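Long-range contacts in biofilm growth-associated repressor (PDB 3PQK), which represses its own operon by binding a palindromic AT-rich sequence over the -10 region of the blh promoter and blocking transcription: residues B[36-42]-B[74-78]; B[29-34]-B[88-92]. One frame throughout, in Å; residues are numbered along the deposited sequence.

Interaction 1. Residues B[36-42]-B[74-78]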
ATOM      1  N   GLU B  36     -18.016  12.385  -0.491  1.00 28.05           N
ATOM      2  CA  GLU B  36     -18.007  12.917   0.880  1.00 26.74           C
ATOM      3  C   GLU B  36     -19.123  12.296   1.682  1.00 28.21           C
ATOM      4  O   GLU B  36     -20.251  12.240   1.192  1.00 26.62           O
ATOM      5  CB  GLU B  36     -18.210  14.445   0.872  1.00 28.00           C
ATOM      6  CG  GLU B  36     -17.214  15.211   0.015  1.00 38.69           C
ATOM      7  CD  GLU B  36     -17.247  16.727   0.104  1.00 71.96           C
ATOM      8  OE1 GLU B  36     -18.038  17.271   0.909  1.00 72.29           O
ATOM      9  OE2 GLU B  36     -16.461  17.374  -0.627  1.00 70.03           O
ATOM     10  N   PHE B  37     -18.833  11.820   2.900  1.00 24.54           N
ATOM     11  CA  PHE B  37     -19.864  11.212   3.738  1.00 25.81           C
ATOM     12  C   PHE B  37     -19.812  11.725   5.157  1.00 28.13           C
ATOM     13  O   PHE B  37     -18.733  12.033   5.670  1.00 26.98           O
ATOM     14  CB  PHE B  37     -19.755   9.679   3.742  1.00 29.47           C
ATOM     15  CG  PHE B  37     -19.970   9.044   2.391  1.00 33.10           C
ATOM     16  CD1 PHE B  37     -21.253   8.853   1.891  1.00 38.69           C
ATOM     17  CD2 PHE B  37     -18.892   8.691   1.593  1.00 35.26           C
ATOM     18  CE1 PHE B  37     -21.451   8.281   0.629  1.00 39.38           C
ATOM     19  CE2 PHE B  37     -19.092   8.103   0.333  1.00 39.38           C
ATOM     20  CZ  PHE B  37     -20.372   7.901  -0.139  1.00 38.36           C
ATOM     21  N   SER B  38     -20.978  11.742   5.820  1.00 20.77           N
ATOM     22  CA  SER B  38     -21.030  12.186   7.194  1.00 21.02           C
ATOM     23  C   SER B  38     -20.644  10.989   8.039  1.00 23.62           C
ATOM     24  O   SER B  38     -20.544   9.891   7.506  1.00 22.47           O
ATOM     25  CB  SER B  38     -22.429  12.703   7.538  1.00 24.31           C
ATOM     26  OG  SER B  38     -23.304  11.614   7.775  1.00 27.28           O
ATOM     27  N   VAL B  39     -20.445  11.181   9.344  1.00 24.58           N
ATOM     28  CA  VAL B  39     -20.083  10.108  10.269  1.00 25.78           C
ATOM     29  C   VAL B  39     -21.184   9.052  10.348  1.00 31.21           C
ATOM     30  O   VAL B  39     -20.880   7.860  10.378  1.00 32.04           O
ATOM     31  CB  VAL B  39     -19.588  10.663  11.647  1.00 32.19           C
ATOM     32  CG1 VAL B  39     -20.700  11.369  12.439  1.00 33.21           C
ATOM     33  CG2 VAL B  39     -18.912   9.594  12.492  1.00 31.41           C
ATOM     34  N   GLY B  40     -22.444   9.491  10.315  1.00 28.41           N
ATOM     35  CA  GLY B  40     -23.609   8.608  10.333  1.00 26.56           C
ATOM     36  C   GLY B  40     -23.690   7.736   9.103  1.00 27.36           C
ATOM     37  O   GLY B  40     -23.961   6.549   9.212  1.00 27.29           O
ATOM     38  N   GLU B  41     -23.430   8.319   7.919  1.00 24.01           N
ATOM     39  CA  GLU B  41     -23.413   7.620   6.645  1.00 22.98           C
ATOM     40  C   GLU B  41     -22.266   6.611   6.586  1.00 30.35           C
ATOM     41  O   GLU B  41     -22.434   5.509   6.034  1.00 28.88           O
ATOM     42  CB  GLU B  41     -23.280   8.614   5.502  1.00 24.21           C
ATOM     43  CG  GLU B  41     -24.466   9.548   5.438  1.00 29.01           C
ATOM     44  CD  GLU B  41     -24.402  10.670   4.428  1.00 37.72           C
ATOM     45  OE1 GLU B  41     -23.308  11.213   4.169  1.00 32.42           O
ATOM     46  OE2 GLU B  41     -25.474  11.017   3.892  1.00 30.78           O
ATOM     47  N   LEU B  42     -21.092   6.981   7.152  1.00 27.30           N
ATOM     48  CA  LEU B  42     -19.942   6.071   7.178  1.00 25.57           C
ATOM     49  C   LEU B  42     -20.254   4.866   8.057  1.00 31.57           C
ATOM     50  O   LEU B  42     -19.994   3.739   7.656  1.00 31.45           O
ATOM     51  CB  LEU B  42     -18.644   6.805   7.625  1.00 23.73           C
ATOM     52  CG  LEU B  42     -18.096   7.794   6.593  1.00 26.19           C
ATOM     53  CD1 LEU B  42     -17.136   8.758   7.205  1.00 26.18           C
ATOM     54  CD2 LEU B  42     -17.562   7.102   5.343  1.00 26.21           C
ATOM     55  N   GLN B  74     -23.815  20.393   8.215  1.00 31.26           N
ATOM     56  CA  GLN B  74     -23.395  19.000   8.327  1.00 29.86           C
ATOM     57  C   GLN B  74     -21.876  18.841   8.141  1.00 29.43           C
ATOM     58  O   GLN B  74     -21.302  19.422   7.226  1.00 30.15           O
ATOM     59  CB  GLN B  74     -24.168  18.135   7.297  1.00 32.25           C
ATOM     60  CG  GLN B  74     -23.913  16.626   7.367  1.00 36.06           C
ATOM     61  CD  GLN B  74     -24.120  16.041   8.729  1.00 38.61           C
ATOM     62  OE1 GLN B  74     -23.199  15.955   9.527  1.00 42.76           O
ATOM     63  NE2 GLN B  74     -25.287  15.510   8.978  1.00 36.19           N
ATOM     64  N   ILE B  75     -21.242  18.066   8.990  1.00 25.80           N
ATOM     65  CA  ILE B  75     -19.804  17.765   8.848  1.00 26.82           C
ATOM     66  C   ILE B  75     -19.627  16.557   7.866  1.00 27.28           C
ATOM     67  O   ILE B  75     -20.083  15.463   8.176  1.00 26.26           O
ATOM     68  CB  ILE B  75     -19.135  17.461  10.231  1.00 30.66           C
ATOM     69  CG1 ILE B  75     -19.226  18.664  11.206  1.00 32.54           C
ATOM     70  CG2 ILE B  75     -17.660  16.999  10.060  1.00 31.78           C
ATOM     71  CD1 ILE B  75     -19.402  18.232  12.707  1.00 42.43           C
ATOM     72  N   PHE B  76     -18.967  16.768   6.719  1.00 22.89           N
ATOM     73  CA  PHE B  76     -18.664  15.693   5.760  1.00 23.39           C
ATOM     74  C   PHE B  76     -17.175  15.414   5.735  1.00 29.48           C
ATOM     75  O   PHE B  76     -16.364  16.350   5.691  1.00 28.85           O
ATOM     76  CB  PHE B  76     -19.096  16.050   4.322  1.00 25.60           C
ATOM     77  CG  PHE B  76     -20.585  16.192   4.160  1.00 28.53           C
ATOM     78  CD1 PHE B  76     -21.405  15.068   4.107  1.00 30.71           C
ATOM     79  CD2 PHE B  76     -21.179  17.449   4.105  1.00 32.84           C
ATOM     80  CE1 PHE B  76     -22.790  15.197   4.015  1.00 31.44           C
ATOM     81  CE2 PHE B  76     -22.568  17.580   3.987  1.00 35.60           C
ATOM     82  CZ  PHE B  76     -23.360  16.451   3.922  1.00 32.28           C
ATOM     83  N   TYR B  77     -16.824  14.134   5.676  1.00 25.37           N
ATOM     84  CA  TYR B  77     -15.436  13.702   5.536  1.00 24.79           C
ATOM     85  C   TYR B  77     -15.206  13.444   4.071  1.00 28.24           C
ATOM     86  O   TYR B  77     -16.124  13.075   3.358  1.00 27.43           O
ATOM     87  CB  TYR B  77     -15.176  12.446   6.354  1.00 26.17           C
ATOM     88  CG  TYR B  77     -15.261  12.674   7.849  1.00 29.90           C
ATOM     89  CD1 TYR B  77     -14.110  12.841   8.615  1.00 31.62           C
ATOM     90  CD2 TYR B  77     -16.485  12.651   8.509  1.00 32.00           C
ATOM     91  CE1 TYR B  77     -14.176  12.991   9.998  1.00 33.47           C
ATOM     92  CE2 TYR B  77     -16.566  12.812   9.894  1.00 33.92           C
ATOM     93  CZ  TYR B  77     -15.408  12.994  10.632  1.00 43.06           C
ATOM     94  OH  TYR B  77     -15.470  13.132  11.999  1.00 49.05           O
ATOM     95  N   ARG B  78     -13.993  13.666   3.618  1.00 22.72           N
ATOM     96  CA  ARG B  78     -13.571  13.515   2.247  1.00 23.40           C
ATOM     97  C   ARG B  78     -12.075  13.229   2.260  1.00 27.49           C
ATOM     98  O   ARG B  78     -11.383  13.584   3.220  1.00 24.30           O
ATOM     99  CB  ARG B  78     -13.835  14.809   1.448  1.00 24.91           C
ATOM    100  CG  ARG B  78     -13.223  16.091   2.047  1.00 37.66           C
ATOM    101  CD  ARG B  78     -13.359  17.305   1.138  1.00 43.64           C
ATOM    102  NE  ARG B  78     -12.275  17.373   0.156  1.00 60.33           N
ATOM    103  CZ  ARG B  78     -12.332  18.038  -0.996  1.00 82.72           C
ATOM    104  NH1 ARG B  78     -13.435  18.696  -1.341  1.00 68.24           N
ATOM    105  NH2 ARG B  78     -11.292  18.035  -1.823  1.00 73.57           N
TER
HETATM  106  O   HOH W   1     -20.334  14.064  10.324  1.00 25.53           O
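Phe-37 and Tyr-77 pair through their backbones in an antiparallel, hydrogen-bonded bridge. Tyr-77 N gives an almost straight bond to Phe-37 O (2.8 Å, 173°), and Phe-37 N donates to Tyr-77 O at 3.0 Å. One water extends the link, accepting from Val-39 N and donating to Ile-75 O. Among the charged groups, Glu-36 and Arg-78 run alongside each other in the same direction, and Glu-36 OE2 forms a salt bridge with Arg-78 NH1 (3.4 Å), whose hydrogen bond is weak. Glu-36 OE1 goes to Arg-69 and Arg-78 NE to Glu-67, both on the neighbouring strand 66-69. Apolar contact is sparse: Val-39 CB and Leu-42 CD1 approach Tyr-77 CE2 and CD2 obliquely, while the Phe-37 ring packs on Thr-31 and Leu-32 of helix 23-33. Ser-38 and Glu-41 form a capping box, Ser-38 N donating to Glu-41 OE1 (2.9 Å) and Glu-41 N weakly to Ser-38 OG, which chi1 of 79° sets between backbone N and carbonyl carbon. Glu-41 OE1 also lies at the edge of the Phe-76 ring. This short bridge, joining the residues before helix 39-46 to the wing hairpin, is characteristic of the winged-helix fold.

Interaction 2. Residues B[29-34]-B[88-92]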
ATOM      1  N   VAL B  29     -11.331   4.722   3.673  1.00 18.11           N
ATOM      2  CA  VAL B  29     -10.754   5.377   2.491  1.00 18.35           C
ATOM      3  C   VAL B  29     -11.368   4.910   1.177  1.00 23.72           C
ATOM      4  O   VAL B  29     -11.690   5.731   0.322  1.00 20.70           O
ATOM      5  CB  VAL B  29      -9.199   5.465   2.499  1.00 21.33           C
ATOM      6  CG1 VAL B  29      -8.698   6.238   3.724  1.00 20.22           C
ATOM      7  CG2 VAL B  29      -8.557   4.079   2.452  1.00 21.27           C
ATOM      8  N   CYS B  30     -11.638   3.604   1.052  1.00 24.74           N
ATOM      9  CA  CYS B  30     -12.302   3.112  -0.163  1.00 25.87           C
ATOM     10  C   CYS B  30     -13.722   3.673  -0.303  1.00 27.29           C
ATOM     11  O   CYS B  30     -14.105   4.053  -1.405  1.00 25.48           O
ATOM     12  CB  CYS B  30     -12.284   1.587  -0.233  1.00 27.51           C
ATOM     13  SG  CYS B  30     -10.802   0.929  -1.024  1.00 32.30           S
ATOM     14  N   THR B  31     -14.467   3.805   0.826  1.00 24.97           N
ATOM     15  CA  THR B  31     -15.823   4.396   0.803  1.00 24.10           C
ATOM     16  C   THR B  31     -15.751   5.857   0.330  1.00 27.59           C
ATOM     17  O   THR B  31     -16.562   6.283  -0.505  1.00 26.36           O
ATOM     18  CB  THR B  31     -16.505   4.274   2.187  1.00 26.99           C
ATOM     19  OG1 THR B  31     -16.461   2.914   2.631  1.00 24.95           O
ATOM     20  CG2 THR B  31     -17.958   4.765   2.179  1.00 25.60           C
ATOM     21  N   LEU B  32     -14.727   6.599   0.808  1.00 22.39           N
ATOM     22  CA  LEU B  32     -14.528   8.012   0.478  1.00 21.66           C
ATOM     23  C   LEU B  32     -14.073   8.319  -0.931  1.00 24.72           C
ATOM     24  O   LEU B  32     -14.140   9.459  -1.364  1.00 25.37           O
ATOM     25  CB  LEU B  32     -13.669   8.722   1.525  1.00 21.85           C
ATOM     26  CG  LEU B  32     -14.247   8.803   2.943  1.00 26.56           C
ATOM     27  CD1 LEU B  32     -13.178   9.278   3.905  1.00 26.96           C
ATOM     28  CD2 LEU B  32     -15.458   9.784   3.017  1.00 27.81           C
ATOM     29  N   VAL B  33     -13.629   7.316  -1.667  1.00 23.60           N
ATOM     30  CA  VAL B  33     -13.258   7.452  -3.092  1.00 23.19           C
ATOM     31  C   VAL B  33     -14.543   7.845  -3.859  1.00 29.96           C
ATOM     32  O   VAL B  33     -14.506   8.671  -4.763  1.00 32.31           O
ATOM     33  CB  VAL B  33     -12.655   6.107  -3.603  1.00 26.48           C
ATOM     34  CG1 VAL B  33     -12.598   6.046  -5.130  1.00 26.03           C
ATOM     35  CG2 VAL B  33     -11.273   5.873  -3.001  1.00 26.17           C
ATOM     36  N   GLU B  34     -15.671   7.283  -3.438  1.00 27.52           N
ATOM     37  CA  GLU B  34     -16.996   7.490  -4.012  1.00 27.82           C
ATOM     38  C   GLU B  34     -17.625   8.857  -3.708  1.00 32.88           C
ATOM     39  O   GLU B  34     -18.484   9.314  -4.475  1.00 31.54           O
ATOM     40  CB  GLU B  34     -17.910   6.334  -3.631  1.00 28.73           C
ATOM     41  CG  GLU B  34     -17.451   5.035  -4.294  1.00 41.15           C
ATOM     42  CD  GLU B  34     -18.014   3.748  -3.738  1.00 62.97           C
ATOM     43  OE1 GLU B  34     -18.879   3.803  -2.834  1.00 60.97           O
ATOM     44  OE2 GLU B  34     -17.606   2.673  -4.232  1.00 63.94           O
ATOM     45  N   VAL B  88      -4.707   5.515  -2.381  1.00 22.13           N
ATOM     46  CA  VAL B  88      -6.079   5.150  -1.991  1.00 21.55           C
ATOM     47  C   VAL B  88      -6.858   4.775  -3.269  1.00 24.97           C
ATOM     48  O   VAL B  88      -7.462   3.708  -3.321  1.00 24.10           O
ATOM     49  CB  VAL B  88      -6.796   6.261  -1.192  1.00 25.01           C
ATOM     50  CG1 VAL B  88      -8.255   5.884  -0.942  1.00 25.12           C
ATOM     51  CG2 VAL B  88      -6.097   6.536   0.140  1.00 25.20           C
ATOM     52  N   ASN B  89      -6.782   5.637  -4.310  1.00 22.80           N
ATOM     53  CA  ASN B  89      -7.436   5.394  -5.593  1.00 23.49           C
ATOM     54  C   ASN B  89      -6.982   4.065  -6.248  1.00 30.28           C
ATOM     55  O   ASN B  89      -7.813   3.373  -6.828  1.00 32.80           O
ATOM     56  CB  ASN B  89      -7.224   6.590  -6.526  1.00 20.11           C
ATOM     57  CG  ASN B  89      -8.240   7.695  -6.318  1.00 45.32           C
ATOM     58  OD1 ASN B  89      -7.895   8.844  -6.049  1.00 47.73           O
ATOM     59  ND2 ASN B  89      -9.519   7.374  -6.416  1.00 35.29           N
ATOM     60  N   ALA B  90      -5.687   3.685  -6.103  1.00 25.24           N
ATOM     61  CA  ALA B  90      -5.149   2.428  -6.638  1.00 24.76           C
ATOM     62  C   ALA B  90      -5.645   1.241  -5.846  1.00 26.24           C
ATOM     63  O   ALA B  90      -5.951   0.215  -6.439  1.00 24.69           O
ATOM     64  CB  ALA B  90      -3.627   2.447  -6.630  1.00 26.09           C
ATOM     65  N   LEU B  91      -5.709   1.358  -4.509  1.00 22.10           N
ATOM     66  CA  LEU B  91      -6.226   0.284  -3.650  1.00 21.26           C
ATOM     67  C   LEU B  91      -7.717   0.047  -3.971  1.00 26.93           C
ATOM     68  O   LEU B  91      -8.171  -1.105  -3.964  1.00 27.21           O
ATOM     69  CB  LEU B  91      -6.072   0.650  -2.159  1.00 20.22           C
ATOM     70  CG  LEU B  91      -4.652   0.708  -1.575  1.00 24.13           C
ATOM     71  CD1 LEU B  91      -4.648   1.477  -0.246  1.00 23.42           C
ATOM     72  CD2 LEU B  91      -4.057  -0.719  -1.373  1.00 27.45           C
ATOM     73  N   TYR B  92      -8.472   1.134  -4.278  1.00 25.30           N
ATOM     74  CA  TYR B  92      -9.900   1.031  -4.637  1.00 26.16           C
ATOM     75  C   TYR B  92     -10.040   0.191  -5.895  1.00 30.76           C
ATOM     76  O   TYR B  92     -10.705  -0.853  -5.846  1.00 32.42           O
ATOM     77  CB  TYR B  92     -10.554   2.415  -4.840  1.00 27.88           C
ATOM     78  CG  TYR B  92     -12.027   2.350  -5.208  1.00 30.92           C
ATOM     79  CD1 TYR B  92     -13.005   2.158  -4.233  1.00 32.48           C
ATOM     80  CD2 TYR B  92     -12.446   2.528  -6.523  1.00 32.66           C
ATOM     81  CE1 TYR B  92     -14.356   2.098  -4.562  1.00 33.44           C
ATOM     82  CE2 TYR B  92     -13.801   2.483  -6.864  1.00 33.96           C
ATOM     83  CZ  TYR B  92     -14.751   2.273  -5.877  1.00 39.36           C
ATOM     84  OH  TYR B  92     -16.085   2.225  -6.192  1.00 42.85           O
TER
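Val-33 and Tyr-92 meet where two helices of the ArsR-type winged-helix domain cross: segments 29-33 and 88-92 run at 91° to each other, their axes 9.2 Å apart. The tight part is apolar. Val-88 CG1 fits between two valines of the other helix, 3.6 Å from Val-29 CB and 3.7 Å from Val-33 CG2; Leu-79 of the wing touches all three residues. The branches of Val-33 divide the work. CG2 serves Val-88, whereas CG1, anti to the backbone N (chi1 165°), rests over one face of the Tyr-92 ring in a CH-pi contact, 3.8 Å from the centroid. At the edge of the same ring comes Cys-30 SG, 4.1 Å from Tyr-92 CD1. This sulfur is locked in a disulfide with Cys-96, which ties helix 23-33 covalently to the end of helix 84-96; that bond is consistent with the oxidised form of a thiol redox switch. Ala-90 and Leu-91 also pack on Ala-90 and Leu-87 of the second subunit.

The solvent side is more open, yet one short hydrogen bond fastens it. Asn-89, exposed, packs only loosely against Val-33, and Glu-34, likewise exposed, reaches back along an extended chain. Its carboxylate stands nearly perpendicular to the Tyr-92 ring (89°), and Tyr-92 OH donates to the anti lone pair of Glu-34 OE2 at 2.5 Å.

Interactions 1 and 2 lie with their centres about 15 Å apart. Helix 23-33, which carries one side of interaction 2, meets interaction 1 through Thr-31 and Leu-32, residues facing away from 88-92. Phe-37 CE2 comes within 3.2 Å of Thr-31 O, and Leu-42 CD2 sits 4.0 Å from Thr-31 CG2. The wing end is joined as well, since Leu-32 CD2 lies 3.4 Å from Tyr-77 O. Interaction 1 includes the start of the predicted DNA-binding helix-turn-helix, residues 39-62, while interaction 2 carries the Cys-30–Cys-96 disulfide and borders the subunit interface. These direct contacts offer a plausible route from the redox state of the disulfide to the DNA-binding elements.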